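Local structure of probable ABC transporter phosphite binding protein PhnD1 (Prochlorococcus marinus str. MIT 9301, 5LQ5) at residues P12-N15 / Q16-D20; F94-N97 / K98-L102; Y135-Q139 / A140-I144; I162-N166 / S167-D171; G173-N176 / K177-E181. The protein binds inorganic phosphite strongly, and methylphosphonate and phosphate only very weakly, as the probable periplasmic solute-binding component of an ABC transporter. All coordinates share one frame; numbering follows the deposited sequence.

Contact 1 of 5, residues P12-N15 / Q16-D20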
loop_
_atom_site.group_PDB
_atom_site.type_symbol
_atom_site.label_atom_id
_atom_site.label_comp_id
_atom_site.label_asym_id
_atom_site.label_seq_id
_atom_site.Cartn_x
_atom_site.Cartn_y
_atom_site.Cartn_z
ATOM N N PRO A 12 -3.477 6.357 1.759
ATOM C CA PRO A 12 -2.561 7.449 1.409
ATOM C C PRO A 12 -1.100 7.055 1.644
ATOM O O PRO A 12 -0.437 7.513 2.573
ATOM C CB PRO A 12 -3.011 8.573 2.330
ATOM C CG PRO A 12 -3.558 7.871 3.545
ATOM C CD PRO A 12 -4.185 6.608 3.029
ATOM N N ASP A 13 -0.622 6.179 0.759
ATOM C CA ASP A 13 0.674 5.483 0.909
ATOM C C ASP A 13 1.841 6.250 0.289
ATOM O O ASP A 13 2.991 5.856 0.418
ATOM C CB ASP A 13 0.597 4.049 0.380
ATOM C CG ASP A 13 0.508 3.966 -1.154
ATOM O OD1 ASP A 13 0.088 4.943 -1.807
ATOM O OD2 ASP A 13 0.885 2.922 -1.697
ATOM N N GLN A 14 1.486 7.333 -0.408
ATOM C CA GLN A 14 2.418 8.213 -1.115
ATOM C C GLN A 14 1.927 9.659 -0.982
ATOM O O GLN A 14 0.824 9.894 -0.531
ATOM C CB GLN A 14 2.510 7.786 -2.600
ATOM C CG GLN A 14 3.200 6.437 -2.743
ATOM C CD GLN A 14 3.006 5.861 -4.112
ATOM O OE1 GLN A 14 2.117 5.049 -4.357
ATOM N NE2 GLN A 14 3.828 6.265 -4.992
ATOM N N ASN A 15 2.739 10.618 -1.407
ATOM C CA ASN A 15 2.361 12.004 -1.366
ATOM C C ASN A 15 1.083 12.254 -2.166
ATOM O O ASN A 15 0.819 11.593 -3.195
ATOM C CB ASN A 15 3.478 12.898 -1.886
ATOM C CG ASN A 15 4.696 12.918 -0.972
ATOM O OD1 ASN A 15 4.609 12.705 0.249
ATOM N ND2 ASN A 15 5.816 13.185 -1.546
ATOM N N GLN A 16 0.298 13.212 -1.689
ATOM C CA GLN A 16 -1.016 13.483 -2.281
ATOM C C GLN A 16 -0.978 13.858 -3.767
ATOM O O GLN A 16 -1.905 13.514 -4.526
ATOM C CB GLN A 16 -1.797 14.504 -1.456
ATOM C CG GLN A 16 -3.274 14.582 -1.810
ATOM C CD GLN A 16 -3.987 13.286 -1.513
ATOM O OE1 GLN A 16 -3.822 12.705 -0.438
ATOM N NE2 GLN A 16 -4.754 12.808 -2.466
ATOM N N ASP A 17 0.078 14.543 -4.191
ATOM C CA ASP A 17 0.219 14.868 -5.630
ATOM C C ASP A 17 0.193 13.624 -6.571
ATOM O O ASP A 17 -0.454 13.611 -7.625
ATOM C CB ASP A 17 1.402 15.815 -5.907
ATOM C CG ASP A 17 2.793 15.208 -5.655
ATOM O OD1 ASP A 17 2.960 14.305 -4.818
ATOM O OD2 ASP A 17 3.764 15.696 -6.284
ATOM N N VAL A 18 0.889 12.584 -6.154
ATOM C CA VAL A 18 0.930 11.291 -6.852
ATOM C C VAL A 18 -0.457 10.647 -6.819
ATOM O O VAL A 18 -0.949 10.133 -7.814
ATOM C CB VAL A 18 1.987 10.340 -6.212
ATOM C CG1 VAL A 18 1.914 8.933 -6.810
ATOM C CG2 VAL A 18 3.386 10.930 -6.372
ATOM N N LEU A 19 -1.073 10.647 -5.650
ATOM C CA LEU A 19 -2.384 10.005 -5.474
ATOM C C LEU A 19 -3.449 10.689 -6.303
ATOM O O LEU A 19 -4.237 10.027 -6.986
ATOM C CB LEU A 19 -2.831 10.011 -4.003
ATOM C CG LEU A 19 -1.904 9.331 -3.005
ATOM C CD1 LEU A 19 -2.412 9.614 -1.594
ATOM C CD2 LEU A 19 -1.766 7.864 -3.256
ATOM N N ASP A 20 -3.466 12.021 -6.239
ATOM C CA ASP A 20 -4.435 12.801 -7.027
ATOM C C ASP A 20 -4.325 12.452 -8.511
ATOM O O ASP A 20 -5.318 12.179 -9.190
ATOM C CB ASP A 20 -4.153 14.291 -6.890
ATOM C CG ASP A 20 -4.648 14.888 -5.590
ATOM O OD1 ASP A 20 -5.425 14.254 -4.859
ATOM O OD2 ASP A 20 -4.246 16.044 -5.304
HETATM O O HOH W 1 5.588 13.697 -4.527
#
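L19 reaches back from the first turn of helix 16-34 to the loop 12-15. Its CD1 lies 3.7 Å from CA of P12 and 3.4 Å from the carbonyl O of Q14, while CD2 approaches OD1 of D13 at 3.8 Å. With L19 CG beside its own backbone N (chi1 -58°), the two methyls spread over three consecutive loop residues. L19 N donates to the O of N15 at 3.2 Å, in the carbonyl plane, while V18 N gives that same oxygen a weak, strongly bent bond. N15 occupies the N-cap position, yet its side chain makes no capping bond. Instead ND2 of N15 donates to a water at 3.0 Å, and this water donates to OD1 of D17 at 2.7 Å, so the two side chains are bridged across the helix start. Within the first helical turn, NE2 of Q16 bonds OD1 of D20 at 2.9 Å, arriving from above the carboxylate plane; NE2 also bonds Y40 OH. Further out, D159 accepts from N15 N. The side chain of D13 lies about 4 Å from the bound phosphite. The bond from D13 OD2 to the hydroxyl of Y206, a residue of the phosphite pocket, is consistent with D13 helping to position that tyrosine from behind.

Contact 2 of 5, residues F94-N97 / K98-L102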
loop_
_atom_site.group_PDB
_atom_site.type_symbol
_atom_site.label_atom_id
_atom_site.label_comp_id
_atom_site.label_asym_id
_atom_site.label_seq_id
_atom_site.Cartn_x
_atom_site.Cartn_y
_atom_site.Cartn_z
ATOM N N PHE A 94 14.423 -2.335 3.393
ATOM C CA PHE A 94 15.021 -1.578 4.460
ATOM C C PHE A 94 16.071 -0.661 3.859
ATOM O O PHE A 94 16.901 -1.106 3.059
ATOM C CB PHE A 94 15.652 -2.484 5.503
ATOM C CG PHE A 94 14.651 -3.218 6.380
ATOM C CD1 PHE A 94 14.419 -2.830 7.682
ATOM C CD2 PHE A 94 13.963 -4.309 5.901
ATOM C CE1 PHE A 94 13.535 -3.534 8.489
ATOM C CE2 PHE A 94 13.051 -5.015 6.690
ATOM C CZ PHE A 94 12.826 -4.622 7.989
ATOM N N VAL A 95 16.043 0.602 4.247
ATOM C CA VAL A 95 16.990 1.613 3.812
ATOM C C VAL A 95 17.681 2.250 5.004
ATOM O O VAL A 95 17.090 2.348 6.113
ATOM C CB VAL A 95 16.364 2.686 2.928
ATOM C CG1 VAL A 95 15.757 2.085 1.679
ATOM C CG2 VAL A 95 15.356 3.531 3.662
ATOM N N VAL A 96 18.923 2.684 4.774
ATOM C CA VAL A 96 19.723 3.356 5.786
ATOM C C VAL A 96 20.330 4.634 5.256
ATOM O O VAL A 96 20.594 4.760 4.059
ATOM C CB VAL A 96 20.827 2.472 6.377
ATOM C CG1 VAL A 96 20.225 1.297 7.147
ATOM C CG2 VAL A 96 21.757 1.965 5.276
ATOM N N ASN A 97 20.532 5.585 6.165
ATOM C CA ASN A 97 21.181 6.845 5.852
ATOM C C ASN A 97 22.674 6.520 5.644
ATOM O O ASN A 97 23.269 5.743 6.394
ATOM C CB ASN A 97 21.007 7.847 6.977
ATOM C CG ASN A 97 21.547 9.218 6.632
ATOM O OD1 ASN A 97 22.749 9.413 6.570
ATOM N ND2 ASN A 97 20.661 10.172 6.395
ATOM N N LYS A 98 23.239 7.106 4.583
ATOM C CA LYS A 98 24.675 6.936 4.246
ATOM C C LYS A 98 25.648 7.289 5.331
ATOM O O LYS A 98 26.747 6.746 5.386
ATOM C CB LYS A 98 25.031 7.839 3.101
ATOM C CG LYS A 98 24.584 7.244 1.805
ATOM C CD LYS A 98 25.005 8.126 0.663
ATOM C CE LYS A 98 23.962 8.099 -0.417
ATOM N NZ LYS A 98 23.937 6.804 -1.120
ATOM N N ASN A 99 25.269 8.245 6.157
ATOM C CA ASN A 99 26.143 8.700 7.250
ATOM C C ASN A 99 26.513 7.598 8.255
ATOM O O ASN A 99 27.469 7.747 9.008
ATOM C CB ASN A 99 25.507 9.870 7.996
ATOM C CG ASN A 99 25.657 11.193 7.252
ATOM O OD1 ASN A 99 24.949 11.477 6.266
ATOM N ND2 ASN A 99 26.568 12.032 7.741
ATOM N N LEU A 100 25.763 6.503 8.274
ATOM C CA LEU A 100 26.071 5.402 9.197
ATOM C C LEU A 100 27.213 4.512 8.717
ATOM O O LEU A 100 27.786 3.735 9.488
ATOM C CB LEU A 100 24.889 4.480 9.345
ATOM C CG LEU A 100 23.613 5.001 9.968
ATOM C CD1 LEU A 100 22.636 3.865 9.768
ATOM C CD2 LEU A 100 23.772 5.263 11.444
ATOM N N GLU A 101 27.472 4.578 7.421
ATOM C CA GLU A 101 28.478 3.718 6.764
ATOM C C GLU A 101 28.238 2.242 7.077
ATOM O O GLU A 101 29.155 1.480 7.340
ATOM C CB GLU A 101 29.896 4.160 7.127
ATOM C CG GLU A 101 30.246 5.442 6.393
ATOM C CD GLU A 101 31.533 6.097 6.844
ATOM O OE1 GLU A 101 32.187 5.622 7.797
ATOM O OE2 GLU A 101 31.890 7.120 6.230
ATOM N N LEU A 102 26.973 1.858 7.029
ATOM C CA LEU A 102 26.580 0.479 7.298
ATOM C C LEU A 102 26.487 -0.263 5.996
ATOM O O LEU A 102 25.783 0.175 5.075
ATOM C CB LEU A 102 25.192 0.408 7.963
ATOM C CG LEU A 102 24.972 0.017 9.417
ATOM C CD1 LEU A 102 23.471 -0.201 9.557
ATOM C CD2 LEU A 102 25.715 -1.222 9.894
HETATM O O HOH W 2 25.026 3.560 5.741
#
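A strand end that runs directly into a single 3-10 turn defines this contact: strand 92-97 stops at N97, and residues 98-100 coil over it. The side chain of N97 is the pivot. Its CG stands opposite the backbone N (chi1 -174°), which carries OD1 forward alongside the chain to accept from N99 N at 2.8 Å, in the carbonyl plane of the amide and with an N-H...O angle of 156°. This side-chain-to-backbone bond from an asparagine to the residue two places on is that of an Asx turn, here placed at the start of the 3-10 turn. The turn itself is closed by L100 N, which donates to the O of N97 at 3.2 Å from 46° above the carbonyl plane. A water donates to that same oxygen at 2.9 Å and accepts from L102 N at 2.9 Å, tying the following loop to the strand end. On the apolar side, CD1 of L100 meets CB of V96 at 4.1 Å, and CD1 of L102 comes to CG1 of V96 at 4.3 Å. F197 of the edge strand 194-199 also touches V96 and L102. The other end of the N97 amide is used too, since ND2 bonds the O of V165 in helix 158-167.

Contact 3 of 5, residues Y135-Q139 / A140-I144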
loop_
_atom_site.group_PDB
_atom_site.type_symbol
_atom_site.label_atom_id
_atom_site.label_comp_id
_atom_site.label_asym_id
_atom_site.label_seq_id
_atom_site.Cartn_x
_atom_site.Cartn_y
_atom_site.Cartn_z
ATOM N N TYR A 135 7.470 -8.129 11.368
ATOM C CA TYR A 135 7.551 -9.587 11.331
ATOM C C TYR A 135 8.982 -10.071 11.080
ATOM O O TYR A 135 9.482 -10.943 11.793
ATOM C CB TYR A 135 6.568 -10.136 10.274
ATOM C CG TYR A 135 6.503 -11.620 10.118
ATOM C CD1 TYR A 135 5.835 -12.406 11.055
ATOM C CD2 TYR A 135 7.008 -12.223 8.990
ATOM C CE1 TYR A 135 5.745 -13.775 10.883
ATOM C CE2 TYR A 135 6.915 -13.578 8.787
ATOM C CZ TYR A 135 6.275 -14.343 9.731
ATOM O OH TYR A 135 6.195 -15.683 9.507
ATOM N N PHE A 136 9.623 -9.511 10.068
ATOM C CA PHE A 136 11.001 -9.910 9.698
ATOM C C PHE A 136 12.034 -9.500 10.741
ATOM O O PHE A 136 12.938 -10.279 11.100
ATOM C CB PHE A 136 11.383 -9.421 8.318
ATOM C CG PHE A 136 10.532 -9.980 7.204
ATOM C CD1 PHE A 136 10.317 -11.349 7.060
ATOM C CD2 PHE A 136 9.939 -9.112 6.310
ATOM C CE1 PHE A 136 9.523 -11.831 6.024
ATOM C CE2 PHE A 136 9.148 -9.584 5.275
ATOM C CZ PHE A 136 8.932 -10.943 5.124
ATOM N N LEU A 137 11.876 -8.289 11.267
ATOM C CA LEU A 137 12.732 -7.816 12.372
ATOM C C LEU A 137 12.674 -8.806 13.535
ATOM O O LEU A 137 13.697 -9.251 14.081
ATOM C CB LEU A 137 12.306 -6.430 12.855
ATOM C CG LEU A 137 12.784 -5.284 11.960
ATOM C CD1 LEU A 137 11.941 -4.038 12.164
ATOM C CD2 LEU A 137 14.248 -4.964 12.215
ATOM N N ASN A 138 11.456 -9.172 13.900
ATOM C CA ASN A 138 11.213 -10.112 15.005
ATOM C C ASN A 138 11.851 -11.471 14.760
ATOM O O ASN A 138 12.404 -12.068 15.670
ATOM C CB ASN A 138 9.724 -10.282 15.294
ATOM C CG ASN A 138 9.070 -9.061 15.926
ATOM O OD1 ASN A 138 9.693 -8.045 16.278
ATOM N ND2 ASN A 138 7.778 -9.140 16.028
ATOM N N GLN A 139 11.820 -11.928 13.523
ATOM C CA GLN A 139 12.475 -13.199 13.159
ATOM C C GLN A 139 13.982 -13.135 13.357
ATOM O O GLN A 139 14.593 -14.125 13.734
ATOM C CB GLN A 139 12.162 -13.571 11.726
ATOM C CG GLN A 139 10.756 -14.146 11.564
ATOM C CD GLN A 139 10.491 -14.690 10.181
ATOM O OE1 GLN A 139 10.995 -14.167 9.183
ATOM N NE2 GLN A 139 9.691 -15.750 10.108
ATOM N N ALA A 140 14.549 -11.956 13.122
ATOM C CA ALA A 140 15.996 -11.658 13.421
ATOM C C ALA A 140 16.339 -11.374 14.911
ATOM O O ALA A 140 17.495 -11.078 15.244
ATOM C CB ALA A 140 16.449 -10.476 12.584
ATOM N N GLY A 141 15.343 -11.442 15.784
ATOM C CA GLY A 141 15.509 -11.112 17.207
ATOM C C GLY A 141 15.481 -9.644 17.554
ATOM O O GLY A 141 15.867 -9.275 18.668
ATOM N N VAL A 142 15.009 -8.821 16.602
ATOM C CA VAL A 142 14.890 -7.370 16.797
ATOM C C VAL A 142 13.423 -7.035 17.108
ATOM O O VAL A 142 12.515 -7.380 16.322
ATOM C CB VAL A 142 15.395 -6.535 15.595
ATOM C CG1 VAL A 142 15.379 -5.051 15.932
ATOM C CG2 VAL A 142 16.792 -7.002 15.167
ATOM N N GLU A 143 13.224 -6.330 18.222
ATOM C CA GLU A 143 11.910 -5.823 18.649
ATOM C C GLU A 143 11.988 -4.306 18.700
ATOM O O GLU A 143 13.084 -3.706 18.809
ATOM C CB GLU A 143 11.504 -6.375 20.024
ATOM C CG GLU A 143 11.354 -7.893 20.032
ATOM C CD GLU A 143 10.923 -8.452 21.370
ATOM O OE1 GLU A 143 9.841 -8.073 21.862
ATOM O OE2 GLU A 143 11.656 -9.296 21.915
ATOM N N ILE A 144 10.829 -3.668 18.661
ATOM C CA ILE A 144 10.758 -2.189 18.732
ATOM C C ILE A 144 11.525 -1.590 19.935
ATOM O O ILE A 144 12.198 -0.550 19.817
ATOM C CB ILE A 144 9.288 -1.693 18.691
ATOM C CG1 ILE A 144 8.736 -1.974 17.298
ATOM C CG2 ILE A 144 9.183 -0.211 19.029
ATOM C CD1 ILE A 144 7.240 -1.770 17.155
#
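Three backbone bonds close the end of helix 127-139: A140 N to the O of F136 (3.1 Å), G141 N to the O of N138 (3.0 Å) and V142 N to the O of L137 (2.9 Å). The A140 donor is tilted 21° from its carbonyl plane, whereas the G141 donor stands 68° above that of N138. G141 has positive phi, which swings the chain back so that V142 returns beside L137. There CD2 of L137 touches CG1 of V142 at 3.9 Å, the two side chains crossing at a slant. V142 CG1 takes the place opposite the backbone N (chi1 -174°), bringing it against that leucine methyl. CB of L137 also packs on the O of V142 at 3.6 Å, and CA of N138 makes a CH...O contact with that oxygen at 3.3 Å. L137 continues inward to F121 of strand 119-121, and K112 NZ takes up the O of A140. A 6→1 bond (V142 N to L137 O) enclosing a 5→2 bond (G141 N to N138 O), with glycine at positive phi and L137 against V142, is the Schellman motif with its hydrophobic contact, terminating a helix of this periplasmic binding protein.

Contact 4 of 5, residues I162-N166 / S167-D171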
loop_
_atom_site.group_PDB
_atom_site.type_symbol
_atom_site.label_atom_id
_atom_site.label_comp_id
_atom_site.label_asym_id
_atom_site.label_seq_id
_atom_site.Cartn_x
_atom_site.Cartn_y
_atom_site.Cartn_z
ATOM N N ILE A 162 10.920 7.652 3.316
ATOM C CA ILE A 162 12.117 8.027 2.538
ATOM C C ILE A 162 12.601 9.406 3.019
ATOM O O ILE A 162 13.784 9.596 3.276
ATOM C CB ILE A 162 11.821 8.049 1.023
ATOM C CG1 ILE A 162 11.633 6.622 0.508
ATOM C CG2 ILE A 162 12.923 8.794 0.268
ATOM C CD1 ILE A 162 11.008 6.559 -0.883
ATOM N N ALA A 163 11.673 10.349 3.147
ATOM C CA ALA A 163 12.063 11.736 3.457
ATOM C C ALA A 163 12.713 11.849 4.835
ATOM O O ALA A 163 13.718 12.562 5.028
ATOM C CB ALA A 163 10.874 12.686 3.337
ATOM N N LEU A 164 12.196 11.086 5.785
ATOM C CA LEU A 164 12.708 11.092 7.156
ATOM C C LEU A 164 14.099 10.477 7.274
ATOM O O LEU A 164 14.948 10.981 7.997
ATOM C CB LEU A 164 11.761 10.350 8.095
ATOM C CG LEU A 164 10.469 11.072 8.470
ATOM C CD1 LEU A 164 9.527 10.051 9.117
ATOM C CD2 LEU A 164 10.689 12.290 9.369
ATOM N N VAL A 165 14.323 9.360 6.585
ATOM C CA VAL A 165 15.638 8.725 6.654
ATOM C C VAL A 165 16.627 9.591 5.835
ATOM O O VAL A 165 17.756 9.817 6.259
ATOM C CB VAL A 165 15.630 7.269 6.210
ATOM C CG1 VAL A 165 17.001 6.637 6.415
ATOM C CG2 VAL A 165 14.597 6.450 6.980
ATOM N N ASN A 166 16.171 10.107 4.690
ATOM C CA ASN A 166 17.025 10.963 3.831
ATOM C C ASN A 166 17.509 12.234 4.527
ATOM O O ASN A 166 18.639 12.660 4.331
ATOM C CB ASN A 166 16.318 11.376 2.553
ATOM C CG ASN A 166 17.302 11.864 1.502
ATOM O OD1 ASN A 166 18.178 11.107 1.099
ATOM N ND2 ASN A 166 17.186 13.130 1.082
ATOM N N SER A 167 16.666 12.807 5.381
ATOM C CA SER A 167 17.042 14.041 6.106
ATOM C C SER A 167 17.953 13.826 7.311
ATOM O O SER A 167 18.515 14.753 7.858
ATOM C CB SER A 167 15.802 14.788 6.593
ATOM O OG SER A 167 15.208 14.041 7.650
ATOM N N GLY A 168 18.023 12.589 7.755
ATOM C CA GLY A 168 18.731 12.205 9.004
ATOM C C GLY A 168 17.900 12.329 10.274
ATOM O O GLY A 168 18.428 12.185 11.392
ATOM N N ALA A 169 16.595 12.573 10.118
ATOM C CA ALA A 169 15.682 12.542 11.281
ATOM C C ALA A 169 15.631 11.143 11.904
ATOM O O ALA A 169 15.429 10.995 13.107
ATOM C CB ALA A 169 14.256 12.961 10.922
ATOM N N PHE A 170 15.733 10.137 11.038
ATOM C CA PHE A 170 15.898 8.745 11.426
ATOM C C PHE A 170 17.108 8.175 10.708
ATOM O O PHE A 170 17.522 8.667 9.663
ATOM C CB PHE A 170 14.658 7.922 11.109
ATOM C CG PHE A 170 13.492 8.216 12.029
ATOM C CD1 PHE A 170 13.226 7.423 13.124
ATOM C CD2 PHE A 170 12.696 9.316 11.804
ATOM C CE1 PHE A 170 12.179 7.701 13.966
ATOM C CE2 PHE A 170 11.634 9.611 12.641
ATOM C CZ PHE A 170 11.378 8.788 13.714
ATOM N N ASP A 171 17.677 7.146 11.294
ATOM C CA ASP A 171 18.833 6.453 10.709
ATOM C C ASP A 171 18.478 5.391 9.656
ATOM O O ASP A 171 19.282 5.066 8.774
ATOM C CB ASP A 171 19.622 5.756 11.825
ATOM C CG ASP A 171 20.164 6.709 12.837
ATOM O OD1 ASP A 171 20.785 7.713 12.416
ATOM O OD2 ASP A 171 19.992 6.452 14.051
#
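Chi1 of -75° in L164 and -72° in F170 sets CG of each beside its own backbone N, and the two side chains then run alongside each other with their ends in the same direction. CB of L164 approaches CD2 of F170 at 4.0 Å, obliquely to the ring, and CD1 of the leucine reaches CE2 at 4.1 Å; its other methyl, CD2, rests on CB of A169 at 3.9 Å. S167 is turned differently: its OG sits between backbone N and carbonyl carbon, from where it donates to the O of L164 at 3.1 Å. That oxygen is gripped a second time by F170 N at 3.3 Å, and the two donors come from opposite faces of the carbonyl plane. With G168 at positive phi and its N bonded to V165 O, the helix ends in a Schellman motif; F170 N reaches six positions back, one beyond the classic 6→1 bond. Beyond it V165 CA points at the O of F170 (3.6 Å, 159° at the hydrogen), a CH...O contact of note because this buried oxygen has no hydrogen-bond partner in the model. V165 CG1 also packs on the O of D171. The turn joins helix 158-167 to strand 172-176: T120 of strand 119-121 touches L164, V165 and F170, L194 of strand 194-199 touches V165, and R118 forms a salt bridge with D171.

Contact 5 of 5, residues G173-N176 / K177-E181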
loop_
_atom_site.group_PDB
_atom_site.type_symbol
_atom_site.label_atom_id
_atom_site.label_comp_id
_atom_site.label_asym_id
_atom_site.label_seq_id
_atom_site.Cartn_x
_atom_site.Cartn_y
_atom_site.Cartn_z
ATOM N N GLY A 173 14.844 2.920 7.970
ATOM C CA GLY A 173 13.409 2.685 7.851
ATOM C C GLY A 173 13.077 1.579 6.867
ATOM O O GLY A 173 13.977 0.980 6.267
ATOM N N ALA A 174 11.802 1.258 6.755
ATOM C CA ALA A 174 11.294 0.250 5.851
ATOM C C ALA A 174 10.132 0.737 5.059
ATOM O O ALA A 174 9.275 1.469 5.576
ATOM C CB ALA A 174 10.914 -1.015 6.606
ATOM N N LEU A 175 10.065 0.299 3.809
ATOM C CA LEU A 175 8.996 0.739 2.908
ATOM C C LEU A 175 8.760 -0.208 1.742
ATOM O O LEU A 175 9.547 -1.109 1.476
ATOM C CB LEU A 175 9.240 2.165 2.391
ATOM C CG LEU A 175 10.436 2.313 1.456
ATOM C CD1 LEU A 175 10.089 3.363 0.410
ATOM C CD2 LEU A 175 11.692 2.675 2.232
ATOM N N ASN A 176 7.661 0.068 1.057
ATOM C CA ASN A 176 7.259 -0.492 -0.254
ATOM C C ASN A 176 8.448 -0.432 -1.253
ATOM O O ASN A 176 8.977 0.635 -1.532
ATOM C CB ASN A 176 6.072 0.354 -0.713
ATOM C CG ASN A 176 5.561 0.035 -2.089
ATOM O OD1 ASN A 176 6.331 -0.247 -3.004
ATOM N ND2 ASN A 176 4.244 0.120 -2.265
ATOM N N LYS A 177 8.833 -1.562 -1.827
ATOM C CA LYS A 177 10.042 -1.621 -2.716
ATOM C C LYS A 177 9.800 -0.866 -4.042
ATOM O O LYS A 177 10.693 -0.195 -4.562
ATOM C CB LYS A 177 10.432 -3.076 -3.000
ATOM C CG LYS A 177 11.565 -3.234 -4.024
ATOM C CD LYS A 177 12.069 -4.671 -3.969
ATOM C CE LYS A 177 13.250 -4.909 -4.905
ATOM N NZ LYS A 177 12.782 -5.103 -6.297
ATOM N N GLN A 178 8.578 -0.965 -4.572
ATOM C CA GLN A 178 8.196 -0.211 -5.797
ATOM C C GLN A 178 8.302 1.310 -5.625
ATOM O O GLN A 178 8.751 2.022 -6.496
ATOM C CB GLN A 178 6.779 -0.582 -6.270
ATOM C CG GLN A 178 6.452 -0.106 -7.670
ATOM C CD GLN A 178 7.261 -0.840 -8.732
ATOM O OE1 GLN A 178 7.158 -2.053 -8.850
ATOM N NE2 GLN A 178 8.071 -0.104 -9.502
ATOM N N VAL A 179 7.898 1.796 -4.463
ATOM C CA VAL A 179 7.957 3.220 -4.169
ATOM C C VAL A 179 9.427 3.663 -4.069
ATOM O O VAL A 179 9.799 4.719 -4.560
ATOM C CB VAL A 179 7.160 3.607 -2.897
ATOM C CG1 VAL A 179 7.417 5.051 -2.499
ATOM C CG2 VAL A 179 5.661 3.433 -3.125
ATOM N N TRP A 180 10.245 2.845 -3.423
ATOM C CA TRP A 180 11.674 3.099 -3.307
ATOM C C TRP A 180 12.295 3.237 -4.709
ATOM O O TRP A 180 12.973 4.222 -5.020
ATOM C CB TRP A 180 12.346 1.978 -2.538
ATOM C CG TRP A 180 13.837 1.910 -2.678
ATOM C CD1 TRP A 180 14.553 0.916 -3.299
ATOM C CD2 TRP A 180 14.798 2.857 -2.188
ATOM N NE1 TRP A 180 15.905 1.193 -3.220
ATOM C CE2 TRP A 180 16.081 2.373 -2.539
ATOM C CE3 TRP A 180 14.702 4.066 -1.478
ATOM C CZ2 TRP A 180 17.261 3.067 -2.215
ATOM C CZ3 TRP A 180 15.876 4.759 -1.167
ATOM C CH2 TRP A 180 17.143 4.250 -1.544
ATOM N N GLU A 181 11.984 2.274 -5.569
ATOM C CA GLU A 181 12.501 2.310 -6.973
ATOM C C GLU A 181 12.008 3.504 -7.788
ATOM O O GLU A 181 12.774 4.100 -8.526
ATOM C CB GLU A 181 12.197 0.991 -7.685
ATOM C CG GLU A 181 13.012 -0.159 -7.116
ATOM C CD GLU A 181 12.548 -1.531 -7.566
ATOM O OE1 GLU A 181 11.655 -1.633 -8.436
ATOM O OE2 GLU A 181 13.092 -2.526 -7.035
#
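From CB to its tip, the side chain of N176 bends over the first turn of helix 177-186. CB lies 3.9 Å from CG2 of V179; CG comes closer to that methyl, at 3.6 Å, and the two side chains cross at about a right angle. OD1 accepts from V179 N at 3.0 Å, the capping bond of an N-cap asparagine, fairly straight at the hydrogen although the donor stands 55° above the amide's carbonyl plane. OD1 is also 2.8 Å from Q178 N. The torsion responsible is chi1 of 175°, which sends CG away from the backbone N and forward over the first backbone N-H groups of the helix. ND2, on the other arm, meets CG2 of V179 and bonds Y206 OH, so the amide is pinned at both ends; phosphite lies about 5 Å from this side chain, and Y206 belongs to its pocket. The backbone adds W180 N to the O of N176 at 3.2 Å. Alongside, CD1 of L175 packs on CB of W180 at 4.0 Å and more loosely on CG1 of V179. Along the outside of the first turn, NZ of K177 forms a salt bridge with OE2 of E181 at 2.7 Å, on the syn side of the carboxylate. The strand and helix segments meet nearly at a right angle (94°). L175 touches H158 and I162 of helix 158-167, while V93 of strand 92-97 touches L175, K177 and W180.

Contact 5 is buried, contact 4 lies at the surface, and contacts 1, 2 and 3 are partly buried. Contacts 1 and 5 both begin a helix near the phosphite and share Y206, but an asparagine side chain caps the helix only in contact 5; they touch through Q14 and V179. Contacts 3 and 4 both end helices in Schellman motifs, but the outer bond of contact 4 spans one residue more, with a serine hydroxyl added. Contacts 2 and 5 belong to neighbouring strands of one sheet, joined by V95 N to G173 O. Contact 2 is tied to contact 4 by N97 and meets contact 3 through F94 on L137. I162 of contact 4 packs against L175 of contact 5.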